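PDB 6CI2: formyltransferase PseJ from Anoxybacillus kamchatkensis G10, which belongs to the formyltransferase family and is built round a mixed beta-sheet flanked by helices. Local coordinates for residues 2-7 with 42-47; 57-62 with 99-104; 114-119 with 180-185. One frame throughout, in Å; residues are numbered along the deposited sequence.

Contact 1. Residues 2-7 with 42-47; sequences KILLLG and DFIISY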
loop_
_atom_site.group_PDB
_atom_site.type_symbol
_atom_site.label_atom_id
_atom_site.label_comp_id
_atom_site.label_asym_id
_atom_site.label_seq_id
_atom_site.Cartn_x
_atom_site.Cartn_y
_atom_site.Cartn_z
ATOM N N LYS A 2 -18.123 -5.555 10.088
ATOM C CA LYS A 2 -18.135 -4.212 9.515
ATOM C C LYS A 2 -16.711 -3.825 9.126
ATOM O O LYS A 2 -15.840 -3.706 9.999
ATOM C CB LYS A 2 -18.718 -3.197 10.503
ATOM C CG LYS A 2 -19.128 -1.864 9.881
ATOM C CD LYS A 2 -19.863 -0.956 10.899
ATOM C CE LYS A 2 -20.461 0.288 10.218
ATOM N NZ LYS A 2 -19.754 1.596 10.501
ATOM N N ILE A 3 -16.504 -3.570 7.831
ATOM C CA ILE A 3 -15.208 -3.182 7.257
ATOM C C ILE A 3 -15.247 -1.721 6.917
ATOM O O ILE A 3 -16.167 -1.278 6.223
ATOM C CB ILE A 3 -14.883 -3.957 5.972
ATOM C CG1 ILE A 3 -15.111 -5.430 6.162
ATOM C CG2 ILE A 3 -13.438 -3.691 5.571
ATOM C CD1 ILE A 3 -14.423 -5.927 7.381
ATOM N N LEU A 4 -14.257 -0.964 7.379
ATOM C CA LEU A 4 -14.021 0.368 6.873
ATOM C C LEU A 4 -12.889 0.354 5.837
ATOM O O LEU A 4 -11.742 0.023 6.175
ATOM C CB LEU A 4 -13.676 1.298 8.019
ATOM C CG LEU A 4 -13.275 2.716 7.683
ATOM C CD1 LEU A 4 -14.397 3.530 6.953
ATOM C CD2 LEU A 4 -12.762 3.453 8.913
ATOM N N LEU A 5 -13.206 0.724 4.592
ATOM C CA LEU A 5 -12.196 0.942 3.542
ATOM C C LEU A 5 -11.772 2.409 3.481
ATOM O O LEU A 5 -12.602 3.292 3.177
ATOM C CB LEU A 5 -12.757 0.510 2.191
ATOM C CG LEU A 5 -11.850 0.825 0.996
ATOM C CD1 LEU A 5 -10.590 -0.088 1.081
ATOM C CD2 LEU A 5 -12.580 0.659 -0.344
ATOM N N LEU A 6 -10.498 2.679 3.758
ATOM C CA LEU A 6 -9.913 4.000 3.627
ATOM C C LEU A 6 -9.156 4.142 2.317
ATOM O O LEU A 6 -8.207 3.389 2.043
ATOM C CB LEU A 6 -8.967 4.309 4.781
ATOM C CG LEU A 6 -9.587 4.293 6.179
ATOM C CD1 LEU A 6 -8.524 4.634 7.186
ATOM C CD2 LEU A 6 -10.749 5.343 6.239
ATOM N N GLY A 7 -9.517 5.161 1.558
ATOM C CA GLY A 7 -9.003 5.369 0.220
ATOM C C GLY A 7 -10.139 5.550 -0.746
ATOM O O GLY A 7 -11.312 5.586 -0.352
ATOM N N ASP A 42 -15.151 -3.344 12.718
ATOM C CA ASP A 42 -14.365 -4.520 13.070
ATOM C C ASP A 42 -12.980 -4.575 12.408
ATOM O O ASP A 42 -12.054 -5.195 12.962
ATOM C CB ASP A 42 -15.152 -5.767 12.675
ATOM C CG ASP A 42 -16.502 -5.835 13.360
ATOM O OD1 ASP A 42 -16.524 -6.006 14.595
ATOM O OD2 ASP A 42 -17.536 -5.673 12.679
ATOM N N PHE A 43 -12.814 -3.953 11.241
ATOM C CA PHE A 43 -11.577 -4.060 10.462
ATOM C C PHE A 43 -11.422 -2.840 9.556
ATOM O O PHE A 43 -12.414 -2.354 8.978
ATOM C CB PHE A 43 -11.593 -5.351 9.635
ATOM C CG PHE A 43 -10.240 -6.046 9.583
ATOM C CD1 PHE A 43 -9.943 -7.084 10.460
ATOM C CD2 PHE A 43 -9.268 -5.621 8.686
ATOM C CE1 PHE A 43 -8.712 -7.709 10.433
ATOM C CE2 PHE A 43 -8.004 -6.242 8.637
ATOM C CZ PHE A 43 -7.730 -7.290 9.532
ATOM N N ILE A 44 -10.199 -2.313 9.479
ATOM C CA ILE A 44 -9.860 -1.184 8.608
ATOM C C ILE A 44 -8.901 -1.700 7.529
ATOM O O ILE A 44 -7.938 -2.402 7.853
ATOM C CB ILE A 44 -9.212 -0.043 9.392
ATOM C CG1 ILE A 44 -10.148 0.504 10.490
ATOM C CG2 ILE A 44 -8.762 1.086 8.431
ATOM C CD1 ILE A 44 -9.514 1.643 11.241
ATOM N N ILE A 45 -9.197 -1.427 6.258
ATOM C CA ILE A 45 -8.284 -1.708 5.132
ATOM C C ILE A 45 -7.968 -0.376 4.491
ATOM O O ILE A 45 -8.882 0.347 4.064
ATOM C CB ILE A 45 -8.914 -2.648 4.095
ATOM C CG1 ILE A 45 -9.305 -3.971 4.697
ATOM C CG2 ILE A 45 -8.015 -2.796 2.811
ATOM C CD1 ILE A 45 -10.250 -4.751 3.755
ATOM N N SER A 46 -6.698 -0.022 4.429
ATOM C CA SER A 46 -6.326 1.165 3.701
ATOM C C SER A 46 -5.670 0.768 2.382
ATOM O O SER A 46 -4.839 -0.155 2.339
ATOM C CB SER A 46 -5.400 2.078 4.513
ATOM O OG SER A 46 -4.261 1.406 5.016
ATOM N N TYR A 47 -6.011 1.504 1.326
ATOM C CA TYR A 47 -5.432 1.234 0.011
ATOM C C TYR A 47 -5.528 2.527 -0.798
ATOM O O TYR A 47 -6.615 2.911 -1.240
ATOM C CB TYR A 47 -6.157 0.066 -0.651
ATOM C CG TYR A 47 -5.693 -0.284 -2.085
ATOM C CD1 TYR A 47 -4.354 -0.114 -2.489
ATOM C CD2 TYR A 47 -6.591 -0.832 -3.011
ATOM C CE1 TYR A 47 -3.927 -0.436 -3.833
ATOM C CE2 TYR A 47 -6.148 -1.175 -4.353
ATOM C CZ TYR A 47 -4.823 -0.982 -4.724
ATOM O OH TYR A 47 -4.390 -1.242 -6.037
#
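Ile3 and Ile45 meet by their methyl ends, CG2 of Ile3 lying 3.8 Å from CD1 of Ile45, on the same sheet face where Ile3 CD1 rests beside Phe43 CB and Leu5 CD1 reaches Ile45 CG2. With Ile3 CG1 beside its backbone N (chi1 -48°) and CD1 folded back by chi2, the ethyl arm lies alongside Phe43. Helix 122-145 covers this face through Phe137 and Ile144, and Trp141 meets the Phe43 ring edge-to-face. On the other face Leu6 CD1 packs 3.8 Å from Ile44 CG2. Between the faces the backbones pair in register: Leu4 N donates to Phe43 O (2.8 Å), Ile45 N to Leu4 O, Leu6 N to Ile45 O, and Tyr47 N to Leu6 O. Ser46, paired with Leu6, turns its hydroxyl to Asn67 of the next strand, while the Tyr47 hydroxyl bonds Glu134. At the polar edge the pattern changes. Lys2 O accepts from both Asp42 N (2.8 Å) and Phe43 N (3.3 Å), and the Asp42 carboxylate turns back so that OD2, through its anti lone pair, takes Lys2 N at 2.7 Å in a bent bond (138°). Strands 2-6 and 43-46, only 20° apart, are inner neighbours in the parallel part of the sheet, the Rossmann-like arrangement familiar from formyltransferase domains.

Contact 2. Residues 57-62 with 99-104; sequences IVERFK and IDSGLD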
loop_
_atom_site.group_PDB
_atom_site.type_symbol
_atom_site.label_atom_id
_atom_site.label_comp_id
_atom_site.label_asym_id
_atom_site.label_seq_id
_atom_site.Cartn_x
_atom_site.Cartn_y
_atom_site.Cartn_z
ATOM N N ILE A 57 -6.362 5.935 16.587
ATOM C CA ILE A 57 -7.066 4.916 15.806
ATOM C C ILE A 57 -6.169 3.705 15.612
ATOM O O ILE A 57 -6.571 2.554 15.853
ATOM C CB ILE A 57 -7.514 5.482 14.447
ATOM C CG1 ILE A 57 -8.394 6.696 14.633
ATOM C CG2 ILE A 57 -8.201 4.390 13.629
ATOM C CD1 ILE A 57 -8.610 7.518 13.369
ATOM N N VAL A 58 -4.927 3.953 15.187
ATOM C CA VAL A 58 -4.008 2.844 14.927
ATOM C C VAL A 58 -3.943 1.932 16.140
ATOM O O VAL A 58 -4.194 0.725 16.048
ATOM C CB VAL A 58 -2.625 3.385 14.538
ATOM C CG1 VAL A 58 -1.657 2.240 14.406
ATOM C CG2 VAL A 58 -2.742 4.189 13.228
ATOM N N GLU A 59 -3.725 2.534 17.323
ATOM C CA GLU A 59 -3.652 1.762 18.561
ATOM C C GLU A 59 -4.955 1.043 18.838
ATOM O O GLU A 59 -4.960 -0.137 19.215
ATOM C CB GLU A 59 -3.295 2.675 19.736
ATOM C CG GLU A 59 -2.032 3.537 19.555
ATOM C CD GLU A 59 -0.969 2.943 18.614
ATOM O OE1 GLU A 59 -0.348 3.728 17.855
ATOM O OE2 GLU A 59 -0.749 1.711 18.634
ATOM N N ARG A 60 -6.075 1.748 18.675
ATOM C CA ARG A 60 -7.370 1.155 18.960
ATOM C C ARG A 60 -7.637 -0.073 18.085
ATOM O O ARG A 60 -8.326 -1.016 18.514
ATOM C CB ARG A 60 -8.434 2.245 18.780
ATOM C CG ARG A 60 -9.870 1.826 18.961
ATOM C CD ARG A 60 -10.839 3.065 18.973
ATOM N NE ARG A 60 -12.162 2.584 18.609
ATOM C CZ ARG A 60 -13.066 3.282 17.923
ATOM N NH1 ARG A 60 -12.808 4.528 17.518
ATOM N NH2 ARG A 60 -14.229 2.709 17.636
ATOM N N PHE A 61 -7.098 -0.085 16.852
ATOM C CA PHE A 61 -7.305 -1.170 15.893
ATOM C C PHE A 61 -6.046 -2.020 15.631
ATOM O O PHE A 61 -5.914 -2.612 14.548
ATOM C CB PHE A 61 -7.838 -0.592 14.570
ATOM C CG PHE A 61 -9.272 -0.117 14.654
ATOM C CD1 PHE A 61 -10.315 -1.001 14.419
ATOM C CD2 PHE A 61 -9.556 1.189 14.991
ATOM C CE1 PHE A 61 -11.652 -0.584 14.505
ATOM C CE2 PHE A 61 -10.890 1.607 15.090
ATOM C CZ PHE A 61 -11.925 0.718 14.838
ATOM N N LYS A 62 -5.130 -2.133 16.604
ATOM C CA LYS A 62 -4.066 -3.152 16.553
ATOM C C LYS A 62 -4.601 -4.521 16.121
ATOM O O LYS A 62 -5.610 -5.003 16.648
ATOM C CB LYS A 62 -3.391 -3.301 17.930
ATOM C CG LYS A 62 -2.375 -2.211 18.305
ATOM C CD LYS A 62 -1.608 -2.578 19.606
ATOM C CE LYS A 62 -1.842 -1.567 20.742
ATOM N NZ LYS A 62 -1.502 -0.165 20.362
ATOM N N ILE A 99 -1.172 -2.195 9.941
ATOM C CA ILE A 99 -0.888 -0.776 10.130
ATOM C C ILE A 99 -0.294 -0.546 11.516
ATOM O O ILE A 99 -0.758 -1.101 12.520
ATOM C CB ILE A 99 -2.166 0.067 9.952
ATOM C CG1 ILE A 99 -2.693 -0.072 8.538
ATOM C CG2 ILE A 99 -1.874 1.543 10.256
ATOM C CD1 ILE A 99 -4.128 0.478 8.360
ATOM N N ASP A 100 0.720 0.301 11.561
ATOM C CA ASP A 100 1.576 0.570 12.705
ATOM C C ASP A 100 1.430 2.024 13.077
ATOM O O ASP A 100 0.942 2.838 12.290
ATOM C CB ASP A 100 3.055 0.342 12.354
ATOM C CG ASP A 100 3.789 -0.469 13.380
ATOM O OD1 ASP A 100 3.111 -1.111 14.208
ATOM O OD2 ASP A 100 5.045 -0.480 13.338
ATOM N N SER A 101 1.925 2.361 14.259
ATOM C CA SER A 101 2.397 3.720 14.460
ATOM C C SER A 101 3.589 3.950 13.537
ATOM O O SER A 101 4.459 3.087 13.398
ATOM C CB SER A 101 2.787 3.937 15.927
ATOM O OG SER A 101 3.351 2.754 16.487
ATOM N N GLY A 102 3.621 5.096 12.869
ATOM C CA GLY A 102 4.700 5.360 11.941
ATOM C C GLY A 102 4.418 4.862 10.530
ATOM O O GLY A 102 3.420 4.194 10.245
ATOM N N LEU A 103 5.346 5.179 9.631
ATOM C CA LEU A 103 5.032 5.290 8.210
ATOM C C LEU A 103 5.370 3.978 7.494
ATOM O O LEU A 103 6.527 3.725 7.135
ATOM C CB LEU A 103 5.760 6.496 7.620
ATOM C CG LEU A 103 5.415 7.845 8.296
ATOM C CD1 LEU A 103 5.676 9.035 7.388
ATOM C CD2 LEU A 103 3.975 7.898 8.814
ATOM N N ASP A 104 4.352 3.133 7.322
ATOM C CA ASP A 104 4.485 1.845 6.612
ATOM C C ASP A 104 5.443 0.869 7.296
ATOM O O ASP A 104 6.094 0.090 6.605
ATOM C CB ASP A 104 4.936 2.056 5.153
ATOM C CG ASP A 104 3.936 2.890 4.365
ATOM O OD1 ASP A 104 2.717 2.813 4.730
ATOM O OD2 ASP A 104 4.369 3.627 3.434
#
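Val58 carries this contact, driving CG1 against the backbone of Asp100, with 3.4 Å to Asp100 C and 3.6 Å to Ser101 N. The branch therefore lies against the peptide group joining Asp100 to Ser101 rather than against a side chain. CG1 stands anti to the backbone N of Val58 (chi1 174°), which carries it off the helix toward the loop, while the second methyl, CG2, sits beside that N and meets Ile99 CG2 at 4.1 Å. The two side chains cross at about a right angle, one methyl of each making the touch. Ile53 touches both Val58 and Ile99 and extends the apolar patch, and Ile99 continues inward to Ala65 and Asn67 of strand 65-69, to which it is also tied by a backbone hydrogen bond with Ala65.

The outer side is looser. Glu59 bends at chi2 (-28°) and brings OE1 to 3.7 Å from Ser101 CB, with Ser101 OG at 4.1 Å, so carboxylate and serine lie near each other without a hydrogen bond. The other oxygen, OE2, is held within its own segment by a salt bridge to Lys62 NZ at 2.7 Å, a clamp across the end of helix 55-60. Asp100 directs its CB away from the helix, and its OD2 bonds Thr105 within the same loop. The two carboxylates remain 6.5 Å apart, measured from Glu59 OE2 to Asp100 OD1.

No hydrogen bond links the two segments: van der Waals packing of Val58 joins helix to loop, while the Glu59 and Asp100 carboxylates each have a partner on their own side, Lys62 and Thr105. Lys62 would probably favour the ionised form of Glu59 and soften any unfavourable effect of Asp100 nearby.

Contact 3. Residues 114-119 with 180-185; sequences VTYYEN and PVQKLI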
loop_
_atom_site.group_PDB
_atom_site.type_symbol
_atom_site.label_atom_id
_atom_site.label_comp_id
_atom_site.label_asym_id
_atom_site.label_seq_id
_atom_site.Cartn_x
_atom_site.Cartn_y
_atom_site.Cartn_z
ATOM N N VAL A 114 7.758 -8.416 -7.968
ATOM C CA VAL A 114 7.175 -8.108 -9.270
ATOM C C VAL A 114 8.304 -7.847 -10.229
ATOM O O VAL A 114 9.178 -7.026 -9.942
ATOM C CB VAL A 114 6.228 -6.898 -9.190
ATOM C CG1 VAL A 114 5.812 -6.424 -10.539
ATOM C CG2 VAL A 114 5.024 -7.344 -8.393
ATOM N N THR A 115 8.288 -8.533 -11.360
ATOM C CA THR A 115 9.415 -8.319 -12.275
ATOM C C THR A 115 9.122 -7.154 -13.233
ATOM O O THR A 115 8.000 -6.641 -13.309
ATOM C CB THR A 115 9.723 -9.613 -13.062
ATOM O OG1 THR A 115 8.639 -9.887 -13.933
ATOM C CG2 THR A 115 9.809 -10.779 -12.146
ATOM N N TYR A 116 10.160 -6.665 -13.898
ATOM C CA TYR A 116 10.005 -5.652 -14.944
ATOM C C TYR A 116 10.790 -6.115 -16.162
ATOM O O TYR A 116 11.614 -7.026 -16.058
ATOM C CB TYR A 116 10.427 -4.218 -14.498
ATOM C CG TYR A 116 11.922 -4.058 -14.262
ATOM C CD1 TYR A 116 12.473 -4.399 -13.039
ATOM C CD2 TYR A 116 12.770 -3.552 -15.260
ATOM C CE1 TYR A 116 13.854 -4.263 -12.814
ATOM C CE2 TYR A 116 14.155 -3.391 -15.042
ATOM C CZ TYR A 116 14.687 -3.727 -13.815
ATOM O OH TYR A 116 16.050 -3.579 -13.601
ATOM N N TYR A 117 10.538 -5.469 -17.307
ATOM C CA TYR A 117 11.056 -5.905 -18.605
ATOM C C TYR A 117 11.693 -4.697 -19.287
ATOM O O TYR A 117 11.486 -3.553 -18.875
ATOM C CB TYR A 117 9.945 -6.559 -19.486
ATOM C CG TYR A 117 9.168 -7.674 -18.785
ATOM C CD1 TYR A 117 8.015 -7.381 -18.042
ATOM C CD2 TYR A 117 9.589 -8.992 -18.840
ATOM C CE1 TYR A 117 7.310 -8.373 -17.376
ATOM C CE2 TYR A 117 8.888 -10.027 -18.163
ATOM C CZ TYR A 117 7.761 -9.694 -17.433
ATOM O OH TYR A 117 7.064 -10.643 -16.753
ATOM N N GLU A 118 12.503 -4.962 -20.329
ATOM C CA GLU A 118 13.417 -3.929 -20.828
ATOM C C GLU A 118 12.708 -2.716 -21.428
ATOM O O GLU A 118 13.271 -1.617 -21.420
ATOM C CB GLU A 118 14.357 -4.524 -21.866
ATOM C CG GLU A 118 15.339 -5.522 -21.282
ATOM C CD GLU A 118 16.295 -6.065 -22.330
ATOM O OE1 GLU A 118 16.074 -5.806 -23.544
ATOM O OE2 GLU A 118 17.267 -6.746 -21.935
ATOM N N ASN A 119 11.493 -2.887 -21.960
ATOM C CA ASN A 119 10.699 -1.803 -22.565
ATOM C C ASN A 119 9.750 -1.120 -21.586
ATOM O O ASN A 119 8.979 -0.234 -22.002
ATOM C CB ASN A 119 9.810 -2.423 -23.617
ATOM C CG ASN A 119 9.062 -3.607 -22.992
ATOM O OD1 ASN A 119 9.720 -4.544 -22.474
ATOM N ND2 ASN A 119 7.730 -3.492 -22.875
ATOM N N PRO A 180 10.597 5.483 -20.051
ATOM C CA PRO A 180 11.173 4.173 -19.857
ATOM C C PRO A 180 11.951 4.135 -18.550
ATOM O O PRO A 180 12.705 5.062 -18.214
ATOM C CB PRO A 180 12.086 4.010 -21.069
ATOM C CG PRO A 180 11.498 4.959 -22.068
ATOM C CD PRO A 180 11.103 6.117 -21.280
ATOM N N VAL A 181 11.797 3.018 -17.828
ATOM C CA VAL A 181 12.483 2.924 -16.545
ATOM C C VAL A 181 13.962 2.675 -16.713
ATOM O O VAL A 181 14.737 2.970 -15.795
ATOM C CB VAL A 181 11.815 1.836 -15.689
ATOM C CG1 VAL A 181 10.309 2.125 -15.569
ATOM C CG2 VAL A 181 12.053 0.496 -16.279
ATOM N N GLN A 182 14.387 2.109 -17.847
ATOM C CA GLN A 182 15.813 1.803 -17.992
ATOM C C GLN A 182 16.661 3.048 -17.789
ATOM O O GLN A 182 17.711 2.983 -17.136
ATOM C CB GLN A 182 16.119 1.174 -19.351
ATOM C CG GLN A 182 17.384 0.301 -19.284
ATOM C CD GLN A 182 17.117 -0.983 -18.514
ATOM O OE1 GLN A 182 15.981 -1.479 -18.496
ATOM N NE2 GLN A 182 18.148 -1.524 -17.869
ATOM N N LYS A 183 16.167 4.202 -18.264
ATOM C CA LYS A 183 16.820 5.498 -18.091
ATOM C C LYS A 183 16.957 5.906 -16.638
ATOM O O LYS A 183 17.755 6.803 -16.324
ATOM C CB LYS A 183 16.012 6.624 -18.747
ATOM C CG LYS A 183 15.945 6.647 -20.250
ATOM C CD LYS A 183 15.163 7.882 -20.721
ATOM C CE LYS A 183 14.771 7.757 -22.208
ATOM N NZ LYS A 183 13.716 8.723 -22.639
ATOM N N LEU A 184 16.114 5.371 -15.765
ATOM C CA LEU A 184 16.048 5.863 -14.406
ATOM C C LEU A 184 16.859 5.025 -13.432
ATOM O O LEU A 184 17.111 5.494 -12.322
ATOM C CB LEU A 184 14.597 5.924 -13.913
ATOM C CG LEU A 184 13.642 6.672 -14.842
ATOM C CD1 LEU A 184 12.220 6.642 -14.326
ATOM C CD2 LEU A 184 14.115 8.157 -14.989
ATOM N N ILE A 185 17.252 3.806 -13.820
ATOM C CA ILE A 185 17.808 2.853 -12.861
ATOM C C ILE A 185 19.084 3.418 -12.263
ATOM O O ILE A 185 20.000 3.803 -12.990
ATOM C CB ILE A 185 18.058 1.506 -13.518
ATOM C CG1 ILE A 185 16.681 0.899 -13.875
ATOM C CG2 ILE A 185 18.969 0.590 -12.563
ATOM C CD1 ILE A 185 16.760 -0.437 -14.623
HETATM O O HOH W 1 17.556 -3.391 -15.485
HETATM O O HOH W 2 12.802 0.684 -19.821
#
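Tyr116 approaches Val181 and Ile185 from an extended run of backbone, whereas residues 181-184 have helical backbone angles and coil past it, the closest CA atoms being those of Glu118 and Gln182, 6.8 Å apart. The Tyr116 side chain points at that coil, its CG set between the backbone N and the carbonyl carbon (chi1 69°). Ile185 comes from the opposite direction and sets CD1 3.4 Å from Tyr116 OH and 4.0 Å from CE2, oblique to the ring. Val181 CG2 touches Tyr116 CD2 at 4.2 Å, also obliquely, while Gln182 OE1 lies at the ring edge, near its plane. Phe86 of helix 81-87 packs edge-to-face on the tyrosine and touches both aliphatic residues.

Water supplies the polar links. One accepts from Gln182 NE2 at 3.1 Å, a position the amide reaches by bending at chi2 (72°); its approach to Tyr116 OH is too short to be trusted as modelled. A second donates to Glu118 O at 2.8 Å and accepts from Gln182 N at 2.9 Å, bridging the two backbones. With no direct hydrogen bond between the segments, the surface contact rests on an aromatic-aliphatic patch, one firm water bridge to Gln182 N and a doubtful one to its side chain.

Overall arrangement
Contacts 1 and 2 are neighbours, their centres 13 Å apart, and they share packing: Ile44 CD1 of contact 1 meets Phe61 CD2 at 3.8 Å and Ile57 CG2 at 3.9 Å, while Ser46 OG lies 3.5 Å from Ile99 CD1. Strand 43-46 is followed in the chain by helix 55-60, so contact 2 is layered on one face of the sheet that contact 1 helps to build. Contact 3 lies on the opposite side of the chain's centre, about 33 Å from either of the others between centres, and touches neither. Helix 122-145 spans part of that gap: it covers Phe43, Ile45 and Tyr47 and also packs on Val114 and Tyr117.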